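Local coordinates for uncharacterized protein (Enterococcus faecalis, PDB 3L1W), which is of unknown function but belongs to the endonuclease/exonuclease/phosphatase family and may act as a 3'-5' RNA exonuclease, at residues A[4-12]-A[20-31]; A[36-44]-A[125-133]. All coordinates share one frame; numbering follows the deposited sequence.

Contact 1 of 2, residues A[4-12]-A[20-31]; sequences ATYNVRVDT and WSFRKEAVCQLI
R23 reaches from helix 20-34 to the backbone that follows strand 2-7, joining the first two elements of a beta-alpha-beta unit in a DNase I-like fold. Strand 4-7 and helix 20-31 run almost exactly antiparallel (174°), their axes 11.6 Å apart at closest approach. R23 CB points toward segment 4-12. CG lies anti to the carbonyl carbon, and the chain then bends at chi3 (-70°), which turns the guanidinium toward V8 and R9. The edge of the W20 ring has R23 NH2 in its plane. NH1 donates to V8 O at 2.7 Å, close to the guanidinium plane. NH2 donates to R9 O at 2.9 Å, but from above that carbonyl's plane. R9 CG lies over one face of the same guanidinium, 3.5 Å from R23 NH2. NH2 also donates to a water that bridges to V10 O, and NH1 has a further acceptor in P239 O. These bonds at both terminal nitrogens fix the rotation of the group. The charged end of R9 itself turns away and pairs with D15.

Farther along the helix, past R23, the contact is apolar. V8 CG1 meets V27 CG1 at 3.8 Å and also covers one face of the Y6 ring toward its rim. I31 CG1 comes to the edge of that ring, and Y6 OH approaches L30 CD1 at 3.8 Å. The second methyl of V8, CG2, lies 4.1 Å from CZ3 of the W20 indole. N7 OD1 accepts from R9 N in an Asx turn, which shapes the chain where it leaves the strand. D11 OD2 accepts from N47 ND2. At the start of the helix segment D11 OD1 takes a weak bond from W20 N. A water links this same oxygen to S21 N.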
loop_
_atom_site.group_PDB
_atom_site.type_symbol
_atom_site.label_atom_id
_atom_site.label_comp_id
_atom_site.label_asym_id
_atom_site.label_seq_id
_atom_site.Cartn_x
_atom_site.Cartn_y
_atom_site.Cartn_z
ATOM N N ALA A 4 -3.084 3.445 -11.932
ATOM C CA ALA A 4 -3.890 2.324 -11.444
ATOM C C ALA A 4 -5.204 2.226 -12.197
ATOM O O ALA A 4 -5.634 3.173 -12.858
ATOM C CB ALA A 4 -4.169 2.491 -9.954
ATOM N N THR A 5 -5.837 1.066 -12.086
ATOM C CA THR A 5 -7.198 0.893 -12.559
ATOM C C THR A 5 -7.987 0.218 -11.436
ATOM O O THR A 5 -7.461 -0.624 -10.710
ATOM C CB THR A 5 -7.259 0.095 -13.884
ATOM O OG1 THR A 5 -8.626 -0.103 -14.273
ATOM C CG2 THR A 5 -6.573 -1.267 -13.746
ATOM N N TYR A 6 -9.248 0.604 -11.277
ATOM C CA TYR A 6 -10.040 0.096 -10.159
ATOM C C TYR A 6 -11.507 0.080 -10.559
ATOM O O TYR A 6 -12.112 1.135 -10.804
ATOM C CB TYR A 6 -9.825 1.011 -8.949
ATOM C CG TYR A 6 -10.313 0.509 -7.600
ATOM C CD1 TYR A 6 -10.615 -0.837 -7.381
ATOM C CD2 TYR A 6 -10.445 1.392 -6.528
ATOM C CE1 TYR A 6 -11.034 -1.280 -6.130
ATOM C CE2 TYR A 6 -10.859 0.959 -5.285
ATOM C CZ TYR A 6 -11.157 -0.371 -5.086
ATOM O OH TYR A 6 -11.580 -0.774 -3.830
ATOM N N ASN A 7 -12.063 -1.121 -10.664
ATOM C CA ASN A 7 -13.489 -1.285 -10.849
ATOM C C ASN A 7 -14.096 -1.242 -9.459
ATOM O O ASN A 7 -13.854 -2.147 -8.646
ATOM C CB ASN A 7 -13.776 -2.623 -11.543
ATOM C CG ASN A 7 -15.260 -2.869 -11.758
ATOM O OD1 ASN A 7 -16.090 -2.506 -10.931
ATOM N ND2 ASN A 7 -15.599 -3.499 -12.875
ATOM N N VAL A 8 -14.867 -0.183 -9.185
ATOM C CA VAL A 8 -15.313 0.085 -7.818
ATOM C C VAL A 8 -16.664 -0.504 -7.467
ATOM O O VAL A 8 -17.155 -0.273 -6.356
ATOM C CB VAL A 8 -15.291 1.602 -7.481
ATOM C CG1 VAL A 8 -13.870 2.155 -7.614
ATOM C CG2 VAL A 8 -16.292 2.378 -8.350
ATOM N N ARG A 9 -17.234 -1.277 -8.401
ATOM C CA ARG A 9 -18.549 -1.929 -8.258
ATOM C C ARG A 9 -19.730 -0.955 -8.300
ATOM O O ARG A 9 -19.879 -0.074 -7.442
ATOM C CB ARG A 9 -18.601 -2.826 -7.009
ATOM C CG ARG A 9 -19.990 -3.397 -6.683
ATOM C CD ARG A 9 -20.477 -4.435 -7.688
ATOM N NE ARG A 9 -21.654 -5.127 -7.148
ATOM C CZ ARG A 9 -22.340 -6.065 -7.788
ATOM N NH1 ARG A 9 -21.981 -6.439 -9.007
ATOM N NH2 ARG A 9 -23.395 -6.635 -7.199
ATOM N N VAL A 10 -20.574 -1.129 -9.307
ATOM C CA VAL A 10 -21.695 -0.227 -9.531
ATOM C C VAL A 10 -22.600 -0.223 -8.293
ATOM O O VAL A 10 -22.763 -1.245 -7.630
ATOM C CB VAL A 10 -22.491 -0.638 -10.798
ATOM C CG1 VAL A 10 -23.255 -1.936 -10.564
ATOM C CG2 VAL A 10 -23.438 0.471 -11.232
ATOM N N ASP A 11 -23.161 0.938 -7.973
ATOM C CA ASP A 11 -24.127 1.039 -6.888
ATOM C C ASP A 11 -25.357 0.218 -7.261
ATOM O O ASP A 11 -26.009 0.492 -8.271
ATOM C CB ASP A 11 -24.503 2.507 -6.680
ATOM C CG ASP A 11 -25.358 2.735 -5.443
ATOM O OD1 ASP A 11 -25.470 1.823 -4.598
ATOM O OD2 ASP A 11 -25.908 3.853 -5.315
ATOM N N THR A 12 -25.654 -0.802 -6.463
ATOM C CA THR A 12 -26.820 -1.643 -6.709
ATOM C C THR A 12 -27.400 -2.178 -5.404
ATOM O O THR A 12 -26.666 -2.539 -4.484
ATOM C CB THR A 12 -26.484 -2.821 -7.643
ATOM O OG1 THR A 12 -27.627 -3.673 -7.765
ATOM C CG2 THR A 12 -25.312 -3.635 -7.101
ATOM N N TRP A 20 -23.073 0.816 -2.411
ATOM C CA TRP A 20 -22.118 1.922 -2.445
ATOM C C TRP A 20 -22.126 2.796 -1.187
ATOM O O TRP A 20 -21.067 3.176 -0.684
ATOM C CB TRP A 20 -22.342 2.779 -3.692
ATOM C CG TRP A 20 -21.433 3.986 -3.802
ATOM C CD1 TRP A 20 -21.791 5.290 -3.638
ATOM C CD2 TRP A 20 -20.026 3.994 -4.121
ATOM N NE1 TRP A 20 -20.701 6.110 -3.824
ATOM C CE2 TRP A 20 -19.608 5.340 -4.113
ATOM C CE3 TRP A 20 -19.083 2.995 -4.385
ATOM C CZ2 TRP A 20 -18.293 5.715 -4.390
ATOM C CZ3 TRP A 20 -17.777 3.368 -4.659
ATOM C CH2 TRP A 20 -17.391 4.716 -4.654
ATOM N N SER A 21 -23.306 3.138 -0.687
ATOM C CA SER A 21 -23.371 4.020 0.475
ATOM C C SER A 21 -22.479 3.517 1.615
ATOM O O SER A 21 -21.856 4.303 2.320
ATOM C CB SER A 21 -24.816 4.183 0.959
ATOM O OG SER A 21 -25.327 2.953 1.434
ATOM N N PHE A 22 -22.408 2.201 1.783
ATOM C CA PHE A 22 -21.625 1.616 2.869
ATOM C C PHE A 22 -20.141 1.487 2.549
ATOM O O PHE A 22 -19.325 1.351 3.456
ATOM C CB PHE A 22 -22.177 0.242 3.238
ATOM C CG PHE A 22 -23.609 0.265 3.660
ATOM C CD1 PHE A 22 -23.947 0.508 4.979
ATOM C CD2 PHE A 22 -24.622 0.049 2.737
ATOM C CE1 PHE A 22 -25.266 0.533 5.377
ATOM C CE2 PHE A 22 -25.953 0.076 3.131
ATOM C CZ PHE A 22 -26.272 0.316 4.450
ATOM N N ARG A 23 -19.800 1.526 1.261
ATOM C CA ARG A 23 -18.438 1.266 0.790
ATOM C C ARG A 23 -17.690 2.535 0.387
ATOM O O ARG A 23 -16.468 2.521 0.238
ATOM C CB ARG A 23 -18.473 0.336 -0.441
ATOM C CG ARG A 23 -19.129 -0.996 -0.190
ATOM C CD ARG A 23 -19.030 -1.916 -1.405
ATOM N NE ARG A 23 -19.867 -1.482 -2.529
ATOM C CZ ARG A 23 -19.400 -0.944 -3.652
ATOM N NH1 ARG A 23 -18.095 -0.770 -3.821
ATOM N NH2 ARG A 23 -20.240 -0.589 -4.618
ATOM N N LYS A 24 -18.421 3.620 0.164
ATOM C CA LYS A 24 -17.834 4.814 -0.438
ATOM C C LYS A 24 -16.626 5.354 0.331
ATOM O O LYS A 24 -15.616 5.711 -0.274
ATOM C CB LYS A 24 -18.890 5.914 -0.622
ATOM C CG LYS A 24 -19.644 6.270 0.638
ATOM C CD LYS A 24 -20.757 7.281 0.363
ATOM C CE LYS A 24 -21.680 7.435 1.574
ATOM N NZ LYS A 24 -22.824 8.353 1.306
ATOM N N GLU A 25 -16.723 5.422 1.656
ATOM C CA GLU A 25 -15.601 5.953 2.436
ATOM C C GLU A 25 -14.355 5.094 2.244
ATOM O O GLU A 25 -13.258 5.611 2.029
ATOM C CB GLU A 25 -15.962 6.061 3.924
ATOM C CG GLU A 25 -17.022 7.106 4.220
ATOM C CD GLU A 25 -16.474 8.295 4.993
ATOM O OE1 GLU A 25 -16.297 8.176 6.227
ATOM O OE2 GLU A 25 -16.228 9.349 4.366
ATOM N N ALA A 26 -14.528 3.776 2.305
ATOM C CA ALA A 26 -13.407 2.861 2.171
ATOM C C ALA A 26 -12.787 2.952 0.782
ATOM O O ALA A 26 -11.567 2.960 0.640
ATOM C CB ALA A 26 -13.842 1.429 2.477
ATOM N N VAL A 27 -13.629 3.011 -0.248
ATOM C CA VAL A 27 -13.121 3.145 -1.608
ATOM C C VAL A 27 -12.369 4.465 -1.794
ATOM O O VAL A 27 -11.266 4.494 -2.338
ATOM C CB VAL A 27 -14.265 3.021 -2.648
ATOM C CG1 VAL A 27 -13.801 3.474 -4.041
ATOM C CG2 VAL A 27 -14.788 1.598 -2.676
ATOM N N CYS A 28 -12.966 5.562 -1.344
ATOM C CA CYS A 28 -12.338 6.865 -1.535
ATOM C C CYS A 28 -11.061 7.027 -0.708
ATOM O O CYS A 28 -10.094 7.648 -1.156
ATOM C CB CYS A 28 -13.326 7.989 -1.232
ATOM S SG CYS A 28 -14.653 8.101 -2.464
ATOM N N GLN A 29 -11.054 6.476 0.503
ATOM C CA GLN A 29 -9.861 6.547 1.342
ATOM C C GLN A 29 -8.731 5.714 0.753
ATOM O O GLN A 29 -7.561 6.077 0.862
ATOM C CB GLN A 29 -10.184 6.098 2.771
ATOM C CG GLN A 29 -10.963 7.152 3.538
ATOM C CD GLN A 29 -11.582 6.602 4.792
ATOM O OE1 GLN A 29 -11.276 5.486 5.204
ATOM N NE2 GLN A 29 -12.474 7.378 5.406
ATOM N N LEU A 30 -9.078 4.596 0.125
ATOM C CA LEU A 30 -8.067 3.773 -0.522
ATOM C C LEU A 30 -7.401 4.573 -1.632
ATOM O O LEU A 30 -6.173 4.626 -1.723
ATOM C CB LEU A 30 -8.698 2.487 -1.068
ATOM C CG LEU A 30 -7.783 1.439 -1.721
ATOM C CD1 LEU A 30 -8.491 0.091 -1.748
ATOM C CD2 LEU A 30 -7.348 1.830 -3.141
ATOM N N ILE A 31 -8.223 5.191 -2.477
ATOM C CA ILE A 31 -7.723 6.029 -3.560
ATOM C C ILE A 31 -6.837 7.155 -3.017
ATOM O O ILE A 31 -5.734 7.387 -3.520
ATOM C CB ILE A 31 -8.901 6.577 -4.405
ATOM C CG1 ILE A 31 -9.591 5.412 -5.125
ATOM C CG2 ILE A 31 -8.413 7.646 -5.385
ATOM C CD1 ILE A 31 -10.975 5.743 -5.696
HETATM O O HOH W 1 -22.961 -1.527 -4.843
HETATM O O HOH W 2 -25.786 3.081 -2.067
#

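Contact 2 of 2, residues A[36-44]-A[125-133]; sequences WSLCCIQEV and PFLVINVHL. With SO4 (sulfate ion), chain G.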
loop_
_atom_site.group_PDB
_atom_site.type_symbol
_atom_site.label_atom_id
_atom_site.label_comp_id
_atom_site.label_asym_id
_atom_site.label_seq_id
_atom_site.Cartn_x
_atom_site.Cartn_y
_atom_site.Cartn_z
ATOM N N TRP A 36 -2.024 7.776 -6.531
ATOM C CA TRP A 36 -1.378 7.635 -7.837
ATOM C C TRP A 36 -1.421 8.940 -8.631
ATOM O O TRP A 36 -2.150 9.867 -8.265
ATOM C CB TRP A 36 -2.091 6.555 -8.655
ATOM C CG TRP A 36 -2.376 5.266 -7.917
ATOM C CD1 TRP A 36 -1.490 4.258 -7.635
ATOM C CD2 TRP A 36 -3.647 4.831 -7.418
ATOM N NE1 TRP A 36 -2.138 3.232 -6.970
ATOM C CE2 TRP A 36 -3.460 3.562 -6.829
ATOM C CE3 TRP A 36 -4.926 5.401 -7.394
ATOM C CZ2 TRP A 36 -4.500 2.852 -6.236
ATOM C CZ3 TRP A 36 -5.958 4.696 -6.812
ATOM C CH2 TRP A 36 -5.742 3.431 -6.244
ATOM N N SER A 37 -0.636 9.022 -9.709
ATOM C CA SER A 37 -0.791 10.132 -10.653
ATOM C C SER A 37 -2.169 10.119 -11.283
ATOM O O SER A 37 -2.781 11.178 -11.484
ATOM C CB SER A 37 0.248 10.068 -11.779
ATOM O OG SER A 37 1.516 10.526 -11.354
ATOM N N LEU A 38 -2.656 8.925 -11.617
ATOM C CA LEU A 38 -3.967 8.809 -12.239
ATOM C C LEU A 38 -4.532 7.418 -12.011
ATOM O O LEU A 38 -3.777 6.467 -11.787
ATOM C CB LEU A 38 -3.890 9.107 -13.741
ATOM C CG LEU A 38 -3.025 8.160 -14.565
ATOM C CD1 LEU A 38 -3.890 7.030 -15.120
ATOM C CD2 LEU A 38 -2.358 8.913 -15.709
ATOM N N CYS A 39 -5.859 7.311 -12.062
ATOM C CA CYS A 39 -6.535 6.037 -11.852
ATOM C C CYS A 39 -7.724 5.952 -12.789
ATOM O O CYS A 39 -8.579 6.840 -12.791
ATOM C CB CYS A 39 -7.020 5.922 -10.395
ATOM S SG CYS A 39 -7.672 4.266 -9.947
ATOM N N CYS A 40 -7.795 4.884 -13.580
ATOM C CA CYS A 40 -9.009 4.607 -14.342
ATOM C C CYS A 40 -10.009 3.920 -13.424
ATOM O O CYS A 40 -9.654 3.006 -12.681
ATOM C CB CYS A 40 -8.703 3.712 -15.546
ATOM S SG CYS A 40 -7.835 4.583 -16.880
ATOM N N ILE A 41 -11.258 4.373 -13.474
ATOM C CA ILE A 41 -12.316 3.851 -12.629
ATOM C C ILE A 41 -13.409 3.276 -13.508
ATOM O O ILE A 41 -13.810 3.910 -14.485
ATOM C CB ILE A 41 -12.945 4.989 -11.796
ATOM C CG1 ILE A 41 -11.926 5.568 -10.808
ATOM C CG2 ILE A 41 -14.183 4.494 -11.021
ATOM C CD1 ILE A 41 -11.507 4.575 -9.719
ATOM N N GLN A 42 -13.896 2.080 -13.173
ATOM C CA GLN A 42 -15.075 1.530 -13.840
ATOM C C GLN A 42 -16.255 1.392 -12.879
ATOM O O GLN A 42 -16.066 1.277 -11.665
ATOM C CB GLN A 42 -14.790 0.164 -14.481
ATOM C CG GLN A 42 -13.628 0.150 -15.466
ATOM C CD GLN A 42 -12.295 0.104 -14.742
ATOM O OE1 GLN A 42 -12.148 -0.605 -13.745
ATOM N NE2 GLN A 42 -11.317 0.849 -15.241
ATOM N N GLU A 43 -17.457 1.402 -13.451
ATOM C CA GLU A 43 -18.724 1.122 -12.754
ATOM C C GLU A 43 -19.147 2.212 -11.774
ATOM O O GLU A 43 -19.341 1.953 -10.591
ATOM C CB GLU A 43 -18.697 -0.248 -12.068
ATOM C CG GLU A 43 -18.531 -1.406 -13.049
ATOM C CD GLU A 43 -18.963 -2.752 -12.486
ATOM O OE1 GLU A 43 -19.746 -2.779 -11.521
ATOM O OE2 GLU A 43 -18.540 -3.796 -13.035
ATOM N N VAL A 44 -19.289 3.433 -12.273
ATOM C CA VAL A 44 -19.752 4.528 -11.435
ATOM C C VAL A 44 -20.993 5.202 -12.017
ATOM O O VAL A 44 -20.952 5.803 -13.095
ATOM C CB VAL A 44 -18.633 5.566 -11.171
ATOM C CG1 VAL A 44 -17.611 4.979 -10.205
ATOM C CG2 VAL A 44 -17.955 6.006 -12.482
ATOM N N PRO A 125 3.195 14.099 -24.814
ATOM C CA PRO A 125 1.920 13.591 -24.301
ATOM C C PRO A 125 1.881 12.070 -24.292
ATOM O O PRO A 125 2.663 11.415 -24.987
ATOM C CB PRO A 125 0.899 14.104 -25.328
ATOM C CG PRO A 125 1.616 15.113 -26.155
ATOM C CD PRO A 125 3.046 14.701 -26.146
ATOM N N PHE A 126 0.972 11.517 -23.499
ATOM C CA PHE A 126 0.662 10.094 -23.571
ATOM C C PHE A 126 -0.847 9.884 -23.526
ATOM O O PHE A 126 -1.594 10.734 -23.023
ATOM C CB PHE A 126 1.356 9.306 -22.459
ATOM C CG PHE A 126 0.914 9.682 -21.070
ATOM C CD1 PHE A 126 1.482 10.770 -20.419
ATOM C CD2 PHE A 126 -0.057 8.945 -20.410
ATOM C CE1 PHE A 126 1.084 11.116 -19.135
ATOM C CE2 PHE A 126 -0.463 9.279 -19.126
ATOM C CZ PHE A 126 0.107 10.374 -18.485
ATOM N N LEU A 127 -1.285 8.749 -24.058
ATOM C CA LEU A 127 -2.704 8.428 -24.138
ATOM C C LEU A 127 -3.119 7.438 -23.054
ATOM O O LEU A 127 -2.438 6.430 -22.831
ATOM C CB LEU A 127 -3.017 7.839 -25.520
ATOM C CG LEU A 127 -4.446 7.371 -25.770
ATOM C CD1 LEU A 127 -5.418 8.535 -25.701
ATOM C CD2 LEU A 127 -4.531 6.688 -27.133
ATOM N N VAL A 128 -4.228 7.734 -22.374
ATOM C CA VAL A 128 -4.834 6.782 -21.429
ATOM C C VAL A 128 -6.208 6.360 -21.950
ATOM O O VAL A 128 -7.025 7.210 -22.302
ATOM C CB VAL A 128 -5.006 7.407 -20.045
ATOM C CG1 VAL A 128 -5.742 6.439 -19.104
ATOM C CG2 VAL A 128 -3.651 7.804 -19.462
ATOM N N ILE A 129 -6.460 5.051 -22.007
ATOM C CA ILE A 129 -7.747 4.531 -22.464
ATOM C C ILE A 129 -8.342 3.673 -21.354
ATOM O O ILE A 129 -7.746 2.685 -20.953
ATOM C CB ILE A 129 -7.599 3.649 -23.725
ATOM C CG1 ILE A 129 -6.861 4.403 -24.845
ATOM C CG2 ILE A 129 -8.965 3.174 -24.203
ATOM C CD1 ILE A 129 -6.472 3.513 -26.036
ATOM N N ASN A 130 -9.512 4.072 -20.864
ATOM C CA ASN A 130 -10.216 3.367 -19.793
ATOM C C ASN A 130 -11.125 2.317 -20.414
ATOM O O ASN A 130 -12.076 2.655 -21.120
ATOM C CB ASN A 130 -11.037 4.364 -18.972
ATOM C CG ASN A 130 -11.635 3.745 -17.718
ATOM O OD1 ASN A 130 -11.784 2.529 -17.626
ATOM N ND2 ASN A 130 -11.991 4.588 -16.754
ATOM N N VAL A 131 -10.808 1.050 -20.150
ATOM C CA VAL A 131 -11.491 -0.101 -20.726
ATOM C C VAL A 131 -12.548 -0.706 -19.792
ATOM O O VAL A 131 -12.259 -0.988 -18.635
ATOM C CB VAL A 131 -10.450 -1.217 -21.005
ATOM C CG1 VAL A 131 -11.130 -2.485 -21.483
ATOM C CG2 VAL A 131 -9.411 -0.731 -22.035
ATOM N N HIS A 132 -13.764 -0.923 -20.294
ATOM C CA HIS A 132 -14.682 -1.836 -19.615
ATOM C C HIS A 132 -15.485 -2.601 -20.645
ATOM O O HIS A 132 -16.475 -2.098 -21.175
ATOM C CB HIS A 132 -15.622 -1.114 -18.645
ATOM C CG HIS A 132 -16.352 -2.047 -17.730
ATOM N ND1 HIS A 132 -17.360 -1.635 -16.884
ATOM C CD2 HIS A 132 -16.207 -3.379 -17.522
ATOM C CE1 HIS A 132 -17.814 -2.675 -16.205
ATOM N NE2 HIS A 132 -17.130 -3.745 -16.571
ATOM N N LEU A 133 -15.054 -3.822 -20.930
ATOM C CA LEU A 133 -15.665 -4.583 -22.021
ATOM C C LEU A 133 -16.877 -5.339 -21.522
ATOM O O LEU A 133 -17.027 -5.546 -20.325
ATOM C CB LEU A 133 -14.656 -5.545 -22.653
ATOM C CG LEU A 133 -13.368 -4.896 -23.166
ATOM C CD1 LEU A 133 -12.446 -5.928 -23.786
ATOM C CD2 LEU A 133 -13.692 -3.794 -24.167
HETATM S S SO4 G . 3.406 9.190 -8.549
HETATM O O1 SO4 G . 2.290 8.970 -7.626
HETATM O O2 SO4 G . 3.875 10.560 -8.376
HETATM O O3 SO4 G . 4.486 8.258 -8.242
HETATM O O4 SO4 G . 2.956 9.007 -9.928
HETATM O O HOH W 3 -18.729 0.752 -16.115
#
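N130 has CG anti to its own N (chi1 -172°), which carries its amide across to strand 38-44. Q42 CG lies anti to the carbonyl carbon, and a bend at chi2 folds its amide back to meet it. Q42 NE2 then donates to N130 OD1 at 3.0 Å. The bond is straight at the hydrogen (179°) and lies in the Q42 amide plane, although the two amide planes are nearly perpendicular. At its other end N130 ND2 donates to I41 O at 3.0 Å, from above that carbonyl's plane. Both ends of the buried N130 amide are thus engaged by strand 38-44. Q42 NE2 has a second partner, T5 OG1 on strand 2-7.

Toward the beginning of both strands the chemistry becomes apolar. C40 SG packs on V128 CG1 at 3.6 Å, and C40 CB lies against the N130 amide. L38 CD2 comes in the ring plane to the edge of F126, 3.9 Å from CE2. At the other end E43 OE2 lies 3.4 Å from H132 CE1, with carboxylate and imidazole planes nearly parallel. The E43 carboxylate is held by V10 N at OE1 and by N7 ND2 at OE2. A water in the plane of the imidazole lies 2.9 Å from H132 ND1.

Strands 38-44 and 126-132 belong to different sheets. Their directions differ by 25°, with axes 7.2 Å apart. No backbone-to-backbone bond pairs them; side chains make the join, one of them to the I41 carbonyl. This is the face-to-face sheet packing of the DNase I-like beta sandwich.

Both contacts are buried and use the sheet in which strands 2-7 and 38-44 are neighbours. The centre of contact 1 lies about 13 Å from the centre of the chain, that of contact 2 about 5 Å. Contact 1 joins the sheet to helix 20-34. Contact 2 joins it to the second sheet. The two meet through backbone: Y6 N lies 2.8 Å from C40 O, a probable hydrogen bond. Their chemistry differs with place. In contact 1 a charged guanidinium, helped by one water, serves backbone carbonyls beyond the strand end, where R9, V10 and D11 are partly exposed. In contact 2, almost wholly buried, neutral amides pair between the sheets.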